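Local coordinates for malonyl-CoA-[acyl-carrier-protein] transacylase (Coxiella burnetii, PDB 3TQE) that probably transfers the malonyl group from malonyl-CoA to holo-acyl carrier protein, which supplies malonyl-ACP for fatty acid synthesis, at residues L156-Q161 with V180-N185. Sequence-based numbering, arbitrary orientation.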
loop_
_atom_site.group_PDB
_atom_site.type_symbol
_atom_site.label_atom_id
_atom_site.label_comp_id
_atom_site.label_asym_id
_atom_site.label_seq_id
_atom_site.Cartn_x
_atom_site.Cartn_y
_atom_site.Cartn_z
ATOM N N LEU A 156 5.622 22.723 16.971
ATOM C CA LEU A 156 6.046 24.114 17.089
ATOM C C LEU A 156 5.627 24.931 15.879
ATOM O O LEU A 156 6.373 25.743 15.359
ATOM C CB LEU A 156 7.564 24.183 17.338
ATOM C CG LEU A 156 7.995 23.518 18.638
ATOM C CD1 LEU A 156 9.477 23.364 18.711
ATOM C CD2 LEU A 156 7.493 24.298 19.802
ATOM N N GLY A 157 4.394 24.709 15.429
ATOM C CA GLY A 157 3.861 25.457 14.317
ATOM C C GLY A 157 3.942 24.813 12.951
ATOM O O GLY A 157 3.288 25.267 11.988
ATOM N N GLN A 158 4.759 23.773 12.857
ATOM C CA GLN A 158 4.902 22.989 11.649
ATOM C C GLN A 158 3.993 21.780 11.730
ATOM O O GLN A 158 3.296 21.568 12.714
ATOM C CB GLN A 158 6.360 22.546 11.487
ATOM C CG GLN A 158 7.329 23.687 11.242
ATOM C CD GLN A 158 8.684 23.152 10.858
ATOM O OE1 GLN A 158 9.363 22.563 11.695
ATOM N NE2 GLN A 158 9.067 23.305 9.582
ATOM N N VAL A 159 3.989 20.997 10.659
ATOM C CA VAL A 159 3.213 19.778 10.594
ATOM C C VAL A 159 4.101 18.586 10.913
ATOM O O VAL A 159 5.155 18.401 10.319
ATOM C CB VAL A 159 2.641 19.570 9.180
ATOM C CG1 VAL A 159 1.939 18.225 9.060
ATOM C CG2 VAL A 159 1.695 20.674 8.844
ATOM N N VAL A 160 3.650 17.759 11.829
ATOM C CA VAL A 160 4.248 16.451 12.041
ATOM C C VAL A 160 3.222 15.604 12.746
ATOM O O VAL A 160 2.662 16.001 13.749
ATOM C CB VAL A 160 5.578 16.499 12.821
ATOM C CG1 VAL A 160 5.420 17.237 14.161
ATOM C CG2 VAL A 160 6.165 15.095 13.016
ATOM N N GLN A 161 2.926 14.446 12.181
ATOM C CA GLN A 161 1.929 13.590 12.764
ATOM C C GLN A 161 2.075 12.166 12.324
ATOM O O GLN A 161 2.735 11.899 11.345
ATOM C CB GLN A 161 0.540 14.067 12.414
ATOM C CG GLN A 161 0.244 14.274 10.985
ATOM C CD GLN A 161 -1.051 15.092 10.830
ATOM O OE1 GLN A 161 -1.099 16.297 11.141
ATOM N NE2 GLN A 161 -2.081 14.450 10.374
ATOM N N VAL A 180 9.716 16.618 11.715
ATOM C CA VAL A 180 9.948 15.193 11.771
ATOM C C VAL A 180 11.233 14.899 12.541
ATOM O O VAL A 180 11.241 14.041 13.404
ATOM C CB VAL A 180 9.945 14.570 10.362
ATOM C CG1 VAL A 180 10.510 13.159 10.392
ATOM C CG2 VAL A 180 8.530 14.638 9.817
ATOM N N ASP A 181 12.307 15.616 12.248
ATOM C CA ASP A 181 13.555 15.357 12.950
ATOM C C ASP A 181 13.413 15.642 14.441
ATOM O O ASP A 181 13.914 14.897 15.268
ATOM C CB ASP A 181 14.689 16.164 12.335
ATOM C CG ASP A 181 15.172 15.607 11.026
ATOM O OD1 ASP A 181 14.875 14.438 10.724
ATOM O OD2 ASP A 181 15.908 16.331 10.293
ATOM N N ARG A 182 12.727 16.723 14.793
ATOM C CA ARG A 182 12.507 17.046 16.198
ATOM C C ARG A 182 11.710 15.964 16.892
ATOM O O ARG A 182 12.025 15.573 17.992
ATOM C CB ARG A 182 11.808 18.383 16.370
ATOM C CG ARG A 182 12.641 19.583 16.018
ATOM C CD ARG A 182 11.981 20.872 16.448
ATOM N NE ARG A 182 10.664 21.122 15.886
ATOM C CZ ARG A 182 10.409 21.705 14.721
ATOM N NH1 ARG A 182 11.365 22.103 13.890
ATOM N NH2 ARG A 182 9.152 21.876 14.365
ATOM N N ALA A 183 10.683 15.475 16.219
ATOM C CA ALA A 183 9.836 14.441 16.765
ATOM C C ALA A 183 10.596 13.137 16.928
ATOM O O ALA A 183 10.427 12.431 17.934
ATOM C CB ALA A 183 8.639 14.227 15.865
ATOM N N LEU A 184 11.399 12.780 15.944
ATOM C CA LEU A 184 12.161 11.554 16.042
ATOM C C LEU A 184 13.130 11.642 17.196
ATOM O O LEU A 184 13.325 10.682 17.939
ATOM C CB LEU A 184 12.915 11.275 14.752
ATOM C CG LEU A 184 12.079 10.955 13.532
ATOM C CD1 LEU A 184 12.963 10.871 12.294
ATOM C CD2 LEU A 184 11.215 9.706 13.732
ATOM N N ASN A 185 13.742 12.806 17.361
ATOM C CA ASN A 185 14.673 12.934 18.464
ATOM C C ASN A 185 13.965 12.822 19.812
ATOM O O ASN A 185 14.465 12.173 20.726
ATOM C CB ASN A 185 15.440 14.250 18.331
ATOM C CG ASN A 185 16.713 14.228 19.101
ATOM O OD1 ASN A 185 17.577 13.378 18.885
ATOM N ND2 ASN A 185 16.840 15.123 19.993
#
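The side-chain oxygen of Q158 is gripped end-on by both terminal nitrogens of R182. R182 NH2 donates to Q158 OE1 at 2.8 Å. This donor lies in the carbonyl plane, on a lone pair. The second bond, R182 NH1 to Q158 OE1 at 3.0 Å, is more bent, with an N-H...O angle of 136°, and its donor is tilted from that plane. The amide and guanidinium are nearly coplanar, 27° apart, and Q158 OE1 sits at the guanidinium edge. The R182 chain bends at chi3 (-59°), which turns its end back toward Q158. R182 NE also bonds A154 O, at the end of helix 144-155, and Q158 NE2 bonds E178 OE1. These bonds help fix both flat groups. L156, which leaves that helix with positive phi, lays CD1 obliquely against the guanidinium, 3.8 Å from R182 NE.

Deeper in, the contact is apolar. V160 CG2, anti to its own backbone nitrogen, points at the helix. It lies 3.9 Å from A183 CB and 4.0 Å from V180 CG2.

The contact lies in the small ferredoxin-like subdomain of the acyltransferase fold, where helices 144-155 and 177-189 pack on an antiparallel sheet. It joins the turn after helix 144-155 and the start of strand 160-167 to helix 177-189. V160 and A183 both pack on helix 144-155 and on I173 of strand 170-174, so the two helices and the sheet share one buried core.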